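Local coordinates for protein probable enoyl-CoA hydratase/isomerase (Pseudomonas aeruginosa PAO1, PDB 5YLO) that probably isomerises the double bond of unsaturated enoyl-CoA thioesters, moving it from the Delta3 to the Delta2 position during fatty acid breakdown, at residues 37-47 with 91-101; 9-17 with 192-203. All coordinates share one frame; numbering follows the deposited sequence.

Overall arrangement
Contacts 1 and 2 lie on opposite faces of the main sheet: the first packs on Val53 and Leu55 of strand 52-56, the second on Val54 between them. Contact 1 (37-47 with 91-101) joins two helices about 11 Å from the chain centre, contact 2 (9-17 with 192-203) a hairpin and a helix about 16 Å out, measured between centres. Both are partly buried. The first buries 744 Å² and combines a leucine core with a salt bridge and a lysine-carbonyl bond; the second buries 309 Å², wholly without hydrogen bonds. Strand 15-20 links them: Ile15 and Trp17 meet helix 191-204, while Ala16 CB meets Cys44 SG at 3.8 Å.

Contact 1 (37-47 with 91-101); sequences LHVRLDACERD and ALMGRLHALDK
Lys101 NZ is gripped by two backbone carbonyls, Asp47 O at 3.2 Å and, just beyond the segment, Val50 O. On the way the bent lysine chain passes the last turn of the helix, its CE 3.2 Å from Cys44 O. Further back, Asp42 OD1 and Arg95 NH2 form a salt bridge at 3.0 Å; carboxylate and guanidinium planes are 85° apart, so one nitrogen serves one oxygen, and Asp42 OD2 pairs with Arg46 NH1. The turn at chi3 (-62°) swings the guanidinium toward Asp42, while Arg95 CD makes an off-centre CH-pi contact with His38, 4.1 Å from the ring centroid. Beneath these polar groups, helical segments 37-46 and 91-97 run side by side, axes 23° apart, on one face of the main sheet of the crotonase fold. Leu41 CD1 meets Leu92 CD1 at 3.6 Å and Leu96 CD1 at 3.8 Å; Leu37 and Leu96 also pack on Leu55 of strand 52-56. Past the second helix, Leu99 CD1 lies 3.6 Å from Glu45 CG, the two side chains alongside and running opposite ways. Glu45 OE1 comes within 3.5 Å of Asp100 OD2, a like-charge approach that the long, weak ion pair of Asp100 with Arg215 may ease.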
loop_
_atom_site.group_PDB
_atom_site.type_symbol
_atom_site.label_atom_id
_atom_site.label_comp_id
_atom_site.label_asym_id
_atom_site.label_seq_id
_atom_site.Cartn_x
_atom_site.Cartn_y
_atom_site.Cartn_z
ATOM N N LEU A 37 -18.054 -20.186 15.096
ATOM C CA LEU A 37 -16.722 -19.600 14.986
ATOM C C LEU A 37 -16.650 -18.279 15.743
ATOM O O LEU A 37 -15.621 -17.945 16.341
ATOM C CB LEU A 37 -16.380 -19.411 13.505
ATOM C CG LEU A 37 -14.988 -18.983 13.040
ATOM C CD1 LEU A 37 -13.918 -19.827 13.696
ATOM C CD2 LEU A 37 -14.896 -19.088 11.521
ATOM N N HIS A 38 -17.737 -17.521 15.739
ATOM C CA HIS A 38 -17.724 -16.266 16.470
ATOM C C HIS A 38 -17.550 -16.484 17.967
ATOM O O HIS A 38 -16.820 -15.738 18.613
ATOM C CB HIS A 38 -18.970 -15.427 16.214
ATOM C CG HIS A 38 -18.915 -14.078 16.857
ATOM N ND1 HIS A 38 -19.132 -12.910 16.163
ATOM C CD2 HIS A 38 -18.634 -13.712 18.130
ATOM C CE1 HIS A 38 -19.005 -11.882 16.983
ATOM N NE2 HIS A 38 -18.700 -12.342 18.182
ATOM N N VAL A 39 -18.211 -17.495 18.528
ATOM C CA VAL A 39 -18.067 -17.710 19.967
ATOM C C VAL A 39 -16.739 -18.389 20.289
ATOM O O VAL A 39 -16.102 -18.079 21.303
ATOM C CB VAL A 39 -19.265 -18.511 20.511
ATOM C CG1 VAL A 39 -19.129 -18.738 22.011
ATOM C CG2 VAL A 39 -20.564 -17.788 20.204
ATOM N N ARG A 40 -16.294 -19.316 19.435
ATOM C CA ARG A 40 -15.034 -20.013 19.686
ATOM C C ARG A 40 -13.848 -19.058 19.616
ATOM O O ARG A 40 -12.868 -19.219 20.354
ATOM C CB ARG A 40 -14.864 -21.159 18.688
ATOM C CG ARG A 40 -13.637 -22.034 18.915
ATOM C CD ARG A 40 -13.868 -23.089 19.989
ATOM N NE ARG A 40 -13.431 -22.652 21.313
ATOM C CZ ARG A 40 -12.205 -22.833 21.798
ATOM N NH1 ARG A 40 -11.902 -22.407 23.014
ATOM N NH2 ARG A 40 -11.278 -23.438 21.070
ATOM N N LEU A 41 -13.914 -18.059 18.730
ATOM C CA LEU A 41 -12.849 -17.064 18.661
ATOM C C LEU A 41 -12.736 -16.287 19.965
ATOM O O LEU A 41 -11.626 -16.009 20.436
ATOM C CB LEU A 41 -13.092 -16.108 17.493
ATOM C CG LEU A 41 -12.765 -16.621 16.091
ATOM C CD1 LEU A 41 -13.172 -15.593 15.053
ATOM C CD2 LEU A 41 -11.288 -16.950 15.969
ATOM N N ASP A 42 -13.874 -15.924 20.562
ATOM C CA ASP A 42 -13.847 -15.226 21.842
ATOM C C ASP A 42 -13.223 -16.094 22.926
ATOM O O ASP A 42 -12.527 -15.588 23.815
ATOM C CB ASP A 42 -15.262 -14.801 22.237
ATOM C CG ASP A 42 -15.310 -14.118 23.590
ATOM O OD1 ASP A 42 -14.954 -12.923 23.666
ATOM O OD2 ASP A 42 -15.707 -14.774 24.577
ATOM N N ALA A 43 -13.452 -17.407 22.865
ATOM C CA ALA A 43 -12.834 -18.303 23.834
ATOM C C ALA A 43 -11.323 -18.368 23.640
ATOM O O ALA A 43 -10.573 -18.505 24.612
ATOM C CB ALA A 43 -13.455 -19.695 23.733
ATOM N N CYS A 44 -10.856 -18.262 22.393
ATOM C CA CYS A 44 -9.419 -18.321 22.141
ATOM C C CYS A 44 -8.702 -17.105 22.714
ATOM O O CYS A 44 -7.609 -17.233 23.279
ATOM C CB CYS A 44 -9.150 -18.450 20.643
ATOM S SG CYS A 44 -9.599 -20.056 19.943
ATOM N N GLU A 45 -9.297 -15.916 22.584
ATOM C CA GLU A 45 -8.686 -14.716 23.151
ATOM C C GLU A 45 -8.499 -14.852 24.657
ATOM O O GLU A 45 -7.438 -14.517 25.196
ATOM C CB GLU A 45 -9.536 -13.488 22.831
ATOM C CG GLU A 45 -9.144 -12.771 21.561
ATOM C CD GLU A 45 -9.720 -11.374 21.497
ATOM O OE1 GLU A 45 -9.800 -10.718 22.557
ATOM O OE2 GLU A 45 -10.100 -10.935 20.391
ATOM N N ARG A 46 -9.525 -15.345 25.353
ATOM C CA ARG A 46 -9.461 -15.441 26.809
ATOM C C ARG A 46 -8.559 -16.580 27.271
ATOM O O ARG A 46 -7.981 -16.504 28.361
ATOM C CB ARG A 46 -10.869 -15.617 27.380
ATOM C CG ARG A 46 -11.726 -14.359 27.340
ATOM C CD ARG A 46 -13.199 -14.685 27.109
ATOM N NE ARG A 46 -13.561 -16.004 27.621
ATOM C CZ ARG A 46 -14.806 -16.467 27.685
ATOM N NH1 ARG A 46 -15.821 -15.715 27.279
ATOM N NH2 ARG A 46 -15.038 -17.682 28.162
ATOM N N ASP A 47 -8.421 -17.627 26.471
ATOM C CA ASP A 47 -7.706 -18.826 26.904
ATOM C C ASP A 47 -6.200 -18.585 26.913
ATOM O O ASP A 47 -5.634 -18.216 25.877
ATOM C CB ASP A 47 -8.061 -19.993 25.985
ATOM C CG ASP A 47 -7.702 -21.346 26.576
ATOM O OD1 ASP A 47 -6.781 -21.420 27.416
ATOM O OD2 ASP A 47 -8.344 -22.345 26.189
ATOM N N ALA A 91 -20.211 -9.143 12.443
ATOM C CA ALA A 91 -19.672 -9.282 13.791
ATOM C C ALA A 91 -18.493 -10.247 13.808
ATOM O O ALA A 91 -17.520 -10.034 14.540
ATOM C CB ALA A 91 -20.763 -9.744 14.754
ATOM N N LEU A 92 -18.557 -11.304 12.995
ATOM C CA LEU A 92 -17.469 -12.277 12.946
ATOM C C LEU A 92 -16.230 -11.689 12.280
ATOM O O LEU A 92 -15.110 -11.862 12.773
ATOM C CB LEU A 92 -17.926 -13.538 12.211
ATOM C CG LEU A 92 -16.833 -14.537 11.822
ATOM C CD1 LEU A 92 -16.193 -15.157 13.054
ATOM C CD2 LEU A 92 -17.393 -15.612 10.904
ATOM N N MET A 93 -16.413 -10.998 11.151
ATOM C CA MET A 93 -15.270 -10.420 10.449
ATOM C C MET A 93 -14.530 -9.421 11.328
ATOM O O MET A 93 -13.294 -9.384 11.336
ATOM C CB MET A 93 -15.729 -9.749 9.155
ATOM C CG MET A 93 -16.414 -10.683 8.185
ATOM S SD MET A 93 -15.328 -12.005 7.628
ATOM C CE MET A 93 -16.389 -12.807 6.430
ATOM N N GLY A 94 -15.272 -8.610 12.085
ATOM C CA GLY A 94 -14.636 -7.602 12.917
ATOM C C GLY A 94 -13.778 -8.184 14.025
ATOM O O GLY A 94 -12.686 -7.680 14.300
ATOM N N ARG A 95 -14.317 -9.192 14.717
ATOM C CA ARG A 95 -13.618 -9.876 15.813
ATOM C C ARG A 95 -12.370 -10.658 15.385
ATOM O O ARG A 95 -11.331 -10.589 16.042
ATOM C CB ARG A 95 -14.580 -10.803 16.560
ATOM C CG ARG A 95 -13.928 -11.610 17.670
ATOM C CD ARG A 95 -14.942 -12.488 18.385
ATOM N NE ARG A 95 -15.989 -11.700 19.029
ATOM C CZ ARG A 95 -15.919 -11.243 20.275
ATOM N NH1 ARG A 95 -16.920 -10.533 20.780
ATOM N NH2 ARG A 95 -14.850 -11.494 21.017
ATOM N N LEU A 96 -12.480 -11.397 14.284
ATOM C CA LEU A 96 -11.356 -12.155 13.744
ATOM C C LEU A 96 -10.242 -11.220 13.294
ATOM O O LEU A 96 -9.060 -11.479 13.542
ATOM C CB LEU A 96 -11.812 -13.037 12.582
ATOM C CG LEU A 96 -10.710 -13.890 11.949
ATOM C CD1 LEU A 96 -10.123 -14.851 12.974
ATOM C CD2 LEU A 96 -11.243 -14.643 10.740
ATOM N N HIS A 97 -10.610 -10.122 12.633
ATOM C CA HIS A 97 -9.617 -9.184 12.124
ATOM C C HIS A 97 -8.837 -8.527 13.255
ATOM O O HIS A 97 -7.637 -8.264 13.118
ATOM C CB HIS A 97 -10.312 -8.136 11.255
ATOM C CG HIS A 97 -9.484 -6.920 10.982
ATOM N ND1 HIS A 97 -9.813 -5.673 11.469
ATOM C CD2 HIS A 97 -8.346 -6.757 10.268
ATOM C CE1 HIS A 97 -8.910 -4.794 11.070
ATOM N NE2 HIS A 97 -8.008 -5.426 10.340
ATOM N N ALA A 98 -9.497 -8.264 14.382
ATOM C CA ALA A 98 -8.886 -7.592 15.523
ATOM C C ALA A 98 -8.513 -8.549 16.650
ATOM O O ALA A 98 -8.259 -8.096 17.769
ATOM C CB ALA A 98 -9.825 -6.507 16.053
ATOM N N LEU A 99 -8.467 -9.852 16.376
ATOM C CA LEU A 99 -8.202 -10.840 17.415
ATOM C C LEU A 99 -6.818 -10.634 18.022
ATOM O O LEU A 99 -5.853 -10.325 17.319
ATOM C CB LEU A 99 -8.317 -12.247 16.834
ATOM C CG LEU A 99 -8.497 -13.389 17.831
ATOM C CD1 LEU A 99 -9.970 -13.556 18.174
ATOM C CD2 LEU A 99 -7.910 -14.678 17.283
ATOM N N ASP A 100 -6.718 -10.822 19.339
ATOM C CA ASP A 100 -5.488 -10.515 20.063
ATOM C C ASP A 100 -4.426 -11.605 19.960
ATOM O O ASP A 100 -3.327 -11.422 20.496
ATOM C CB ASP A 100 -5.795 -10.246 21.537
ATOM C CG ASP A 100 -6.360 -8.860 21.771
ATOM O OD1 ASP A 100 -6.153 -7.976 20.912
ATOM O OD2 ASP A 100 -7.005 -8.654 22.821
ATOM N N LYS A 101 -4.719 -12.717 19.302
ATOM C CA LYS A 101 -3.758 -13.777 19.056
ATOM C C LYS A 101 -3.357 -13.791 17.586
ATOM O O LYS A 101 -4.115 -13.340 16.719
ATOM C CB LYS A 101 -4.348 -15.143 19.433
ATOM C CG LYS A 101 -5.055 -15.185 20.780
ATOM C CD LYS A 101 -4.090 -15.339 21.943
ATOM C CE LYS A 101 -4.862 -15.614 23.228
ATOM N NZ LYS A 101 -3.993 -15.864 24.412
#

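Contact 2 (9-17 with 192-203); sequences TRVEAGIAW and VEAVGAFAARLA
Ile15 and Trp17, two residues apart on the same strand, carry most of this contact, Ile15 pointing toward helix 191-204 and Trp17 reaching it with the end of its ring. In Ile15 the CG1 branch is anti to the carbonyl carbon (chi1 -55°) and continues fully extended, which puts CD1 against the helix backbone. There CD1 lies 3.6 Å from Ala199 C and 3.7 Å from Ala199 CB, while CG1 touches Ala203 CB at 4.0 Å. The other branch, CG2, rests on Ala199 CB at 3.9 Å, so both branches of the isoleucine use the same alanine. Trp17 approaches with the far corner of its benzo ring: CH2 is 3.9 Å from Val192 O, which lies at the ring edge, and CZ2 is 3.9 Å from Gly196 CA. Val192 CG1 adds an apolar touch, 4.2 Å from Trp17 CZ3, and Arg10 NH2 sits above one face of the indole, away from its centre. No hydrogen bond crosses the interface; the helix offers the backbone of Gly196 and the methyls of Ala199 and Ala203. Ala203 also packs near Gly14, in the type I' turn that closes the antiparallel hairpin. The hairpin forms the edge of the main sheet, strand 15-20 bonding to strand 52-56, whose Val54 lies among Ile15, Trp17, Val195 and Ala199; farther round the helix, Phe198 and Leu202 pack on strands 103-107 and 124-128 and touch another subunit.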
loop_
_atom_site.group_PDB
_atom_site.type_symbol
_atom_site.label_atom_id
_atom_site.label_comp_id
_atom_site.label_asym_id
_atom_site.label_seq_id
_atom_site.Cartn_x
_atom_site.Cartn_y
_atom_site.Cartn_z
ATOM N N THR A 9 -13.093 -28.200 16.371
ATOM C CA THR A 9 -12.100 -27.446 17.119
ATOM C C THR A 9 -11.157 -28.404 17.834
ATOM O O THR A 9 -11.607 -29.351 18.486
ATOM C CB THR A 9 -12.771 -26.520 18.134
ATOM O OG1 THR A 9 -13.623 -25.592 17.449
ATOM C CG2 THR A 9 -11.725 -25.762 18.925
ATOM N N ARG A 10 -9.855 -28.152 17.711
ATOM C CA ARG A 10 -8.856 -28.912 18.447
ATOM C C ARG A 10 -7.722 -27.968 18.827
ATOM O O ARG A 10 -7.361 -27.079 18.052
ATOM C CB ARG A 10 -8.343 -30.109 17.627
ATOM C CG ARG A 10 -7.323 -29.774 16.548
ATOM C CD ARG A 10 -7.474 -30.665 15.319
ATOM N NE ARG A 10 -6.293 -30.599 14.459
ATOM C CZ ARG A 10 -6.303 -30.827 13.150
ATOM N NH1 ARG A 10 -7.438 -31.126 12.533
ATOM N NH2 ARG A 10 -5.177 -30.746 12.452
ATOM N N VAL A 11 -7.186 -28.149 20.032
ATOM C CA VAL A 11 -6.127 -27.295 20.565
ATOM C C VAL A 11 -4.942 -28.184 20.919
ATOM O O VAL A 11 -5.035 -29.021 21.825
ATOM C CB VAL A 11 -6.593 -26.490 21.786
ATOM C CG1 VAL A 11 -5.449 -25.646 22.324
ATOM C CG2 VAL A 11 -7.780 -25.612 21.422
ATOM N N GLU A 12 -3.826 -27.995 20.215
ATOM C CA GLU A 12 -2.626 -28.805 20.392
ATOM C C GLU A 12 -1.424 -27.886 20.554
ATOM O O GLU A 12 -1.118 -27.103 19.650
ATOM C CB GLU A 12 -2.407 -29.739 19.199
ATOM C CG GLU A 12 -3.630 -30.527 18.761
ATOM C CD GLU A 12 -3.434 -31.194 17.412
ATOM O OE1 GLU A 12 -4.444 -31.518 16.754
ATOM O OE2 GLU A 12 -2.267 -31.386 17.007
ATOM N N ALA A 13 -0.746 -27.990 21.699
ATOM C CA ALA A 13 0.530 -27.307 21.933
ATOM C C ALA A 13 0.412 -25.796 21.753
ATOM O O ALA A 13 1.285 -25.152 21.166
ATOM C CB ALA A 13 1.629 -27.873 21.032
ATOM N N GLY A 14 -0.672 -25.221 22.265
ATOM C CA GLY A 14 -0.874 -23.791 22.164
ATOM C C GLY A 14 -1.426 -23.308 20.844
ATOM O O GLY A 14 -1.518 -22.092 20.638
ATOM N N ILE A 15 -1.792 -24.213 19.941
ATOM C CA ILE A 15 -2.364 -23.859 18.648
ATOM C C ILE A 15 -3.805 -24.347 18.624
ATOM O O ILE A 15 -4.062 -25.552 18.748
ATOM C CB ILE A 15 -1.562 -24.462 17.483
ATOM C CG1 ILE A 15 -0.091 -24.049 17.567
ATOM C CG2 ILE A 15 -2.157 -24.031 16.151
ATOM C CD1 ILE A 15 0.787 -24.699 16.512
ATOM N N ALA A 16 -4.741 -23.417 18.465
ATOM C CA ALA A 16 -6.158 -23.738 18.354
ATOM C C ALA A 16 -6.524 -23.851 16.879
ATOM O O ALA A 16 -6.436 -22.866 16.137
ATOM C CB ALA A 16 -7.019 -22.679 19.042
ATOM N N TRP A 17 -6.933 -25.044 16.459
ATOM C CA TRP A 17 -7.328 -25.301 15.082
ATOM C C TRP A 17 -8.842 -25.180 14.972
ATOM O O TRP A 17 -9.578 -25.948 15.600
ATOM C CB TRP A 17 -6.863 -26.685 14.627
ATOM C CG TRP A 17 -5.376 -26.872 14.664
ATOM C CD1 TRP A 17 -4.589 -26.971 15.775
ATOM C CD2 TRP A 17 -4.496 -27.000 13.538
ATOM N NE1 TRP A 17 -3.276 -27.143 15.412
ATOM C CE2 TRP A 17 -3.191 -27.166 14.045
ATOM C CE3 TRP A 17 -4.684 -26.988 12.153
ATOM C CZ2 TRP A 17 -2.082 -27.318 13.216
ATOM C CZ3 TRP A 17 -3.580 -27.139 11.333
ATOM C CH2 TRP A 17 -2.297 -27.303 11.866
ATOM N N VAL A 192 -1.221 -28.906 5.727
ATOM C CA VAL A 192 -1.430 -29.039 7.168
ATOM C C VAL A 192 -0.094 -29.053 7.900
ATOM O O VAL A 192 0.055 -28.438 8.963
ATOM C CB VAL A 192 -2.263 -30.298 7.473
ATOM C CG1 VAL A 192 -2.477 -30.447 8.974
ATOM C CG2 VAL A 192 -3.601 -30.238 6.747
ATOM N N GLU A 193 0.904 -29.735 7.332
ATOM C CA GLU A 193 2.229 -29.754 7.945
ATOM C C GLU A 193 2.877 -28.375 7.906
ATOM O O GLU A 193 3.528 -27.963 8.873
ATOM C CB GLU A 193 3.110 -30.785 7.241
ATOM C CG GLU A 193 4.461 -31.018 7.898
ATOM C CD GLU A 193 5.290 -32.051 7.159
ATOM O OE1 GLU A 193 6.505 -32.149 7.430
ATOM O OE2 GLU A 193 4.724 -32.765 6.303
ATOM N N ALA A 194 2.708 -27.647 6.799
ATOM C CA ALA A 194 3.313 -26.323 6.689
ATOM C C ALA A 194 2.663 -25.335 7.647
ATOM O O ALA A 194 3.355 -24.528 8.279
ATOM C CB ALA A 194 3.215 -25.816 5.250
ATOM N N VAL A 195 1.335 -25.384 7.769
ATOM C CA VAL A 195 0.639 -24.477 8.675
ATOM C C VAL A 195 1.024 -24.767 10.120
ATOM O O VAL A 195 1.254 -23.844 10.912
ATOM C CB VAL A 195 -0.882 -24.575 8.458
ATOM C CG1 VAL A 195 -1.625 -23.790 9.523
ATOM C CG2 VAL A 195 -1.248 -24.067 7.072
ATOM N N GLY A 196 1.115 -26.048 10.482
ATOM C CA GLY A 196 1.494 -26.397 11.842
ATOM C C GLY A 196 2.870 -25.886 12.215
ATOM O O GLY A 196 3.075 -25.376 13.319
ATOM N N ALA A 197 3.832 -26.009 11.298
ATOM C CA ALA A 197 5.175 -25.509 11.566
ATOM C C ALA A 197 5.179 -23.991 11.692
ATOM O O ALA A 197 5.846 -23.437 12.575
ATOM C CB ALA A 197 6.134 -25.962 10.466
ATOM N N PHE A 198 4.437 -23.303 10.823
ATOM C CA PHE A 198 4.381 -21.847 10.896
ATOM C C PHE A 198 3.673 -21.392 12.167
ATOM O O PHE A 198 4.156 -20.503 12.877
ATOM C CB PHE A 198 3.692 -21.282 9.652
ATOM C CG PHE A 198 3.597 -19.781 9.641
ATOM C CD1 PHE A 198 4.742 -19.001 9.613
ATOM C CD2 PHE A 198 2.362 -19.151 9.651
ATOM C CE1 PHE A 198 4.660 -17.619 9.604
ATOM C CE2 PHE A 198 2.272 -17.768 9.641
ATOM C CZ PHE A 198 3.424 -17.002 9.618
ATOM N N ALA A 199 2.530 -22.004 12.479
ATOM C CA ALA A 199 1.817 -21.665 13.703
ATOM C C ALA A 199 2.593 -22.060 14.951
ATOM O O ALA A 199 2.355 -21.488 16.019
ATOM C CB ALA A 199 0.439 -22.326 13.712
ATOM N N ALA A 200 3.528 -23.007 14.839
ATOM C CA ALA A 200 4.294 -23.422 16.009
ATOM C C ALA A 200 5.294 -22.354 16.431
ATOM O O ALA A 200 5.432 -22.064 17.625
ATOM C CB ALA A 200 5.015 -24.740 15.734
ATOM N N ARG A 201 6.014 -21.769 15.470
ATOM C CA ARG A 201 6.975 -20.728 15.819
ATOM C C ARG A 201 6.276 -19.431 16.200
ATOM O O ARG A 201 6.805 -18.658 17.008
ATOM C CB ARG A 201 7.961 -20.508 14.670
ATOM C CG ARG A 201 7.322 -20.354 13.304
ATOM C CD ARG A 201 8.376 -20.344 12.207
ATOM N NE ARG A 201 9.462 -19.413 12.500
ATOM C CZ ARG A 201 10.328 -18.962 11.597
ATOM N NH1 ARG A 201 10.231 -19.347 10.331
ATOM N NH2 ARG A 201 11.284 -18.117 11.957
ATOM N N LEU A 202 5.091 -19.175 15.640
ATOM C CA LEU A 202 4.260 -18.090 16.150
ATOM C C LEU A 202 3.842 -18.360 17.589
ATOM O O LEU A 202 3.878 -17.460 18.436
ATOM C CB LEU A 202 3.027 -17.904 15.266
ATOM C CG LEU A 202 3.184 -17.140 13.952
ATOM C CD1 LEU A 202 1.882 -17.184 13.173
ATOM C CD2 LEU A 202 3.596 -15.703 14.219
ATOM N N ALA A 203 3.448 -19.600 17.884
ATOM C CA ALA A 203 3.031 -19.942 19.239
ATOM C C ALA A 203 4.199 -19.909 20.217
ATOM O O ALA A 203 3.989 -19.711 21.418
ATOM C CB ALA A 203 2.364 -21.317 19.252
#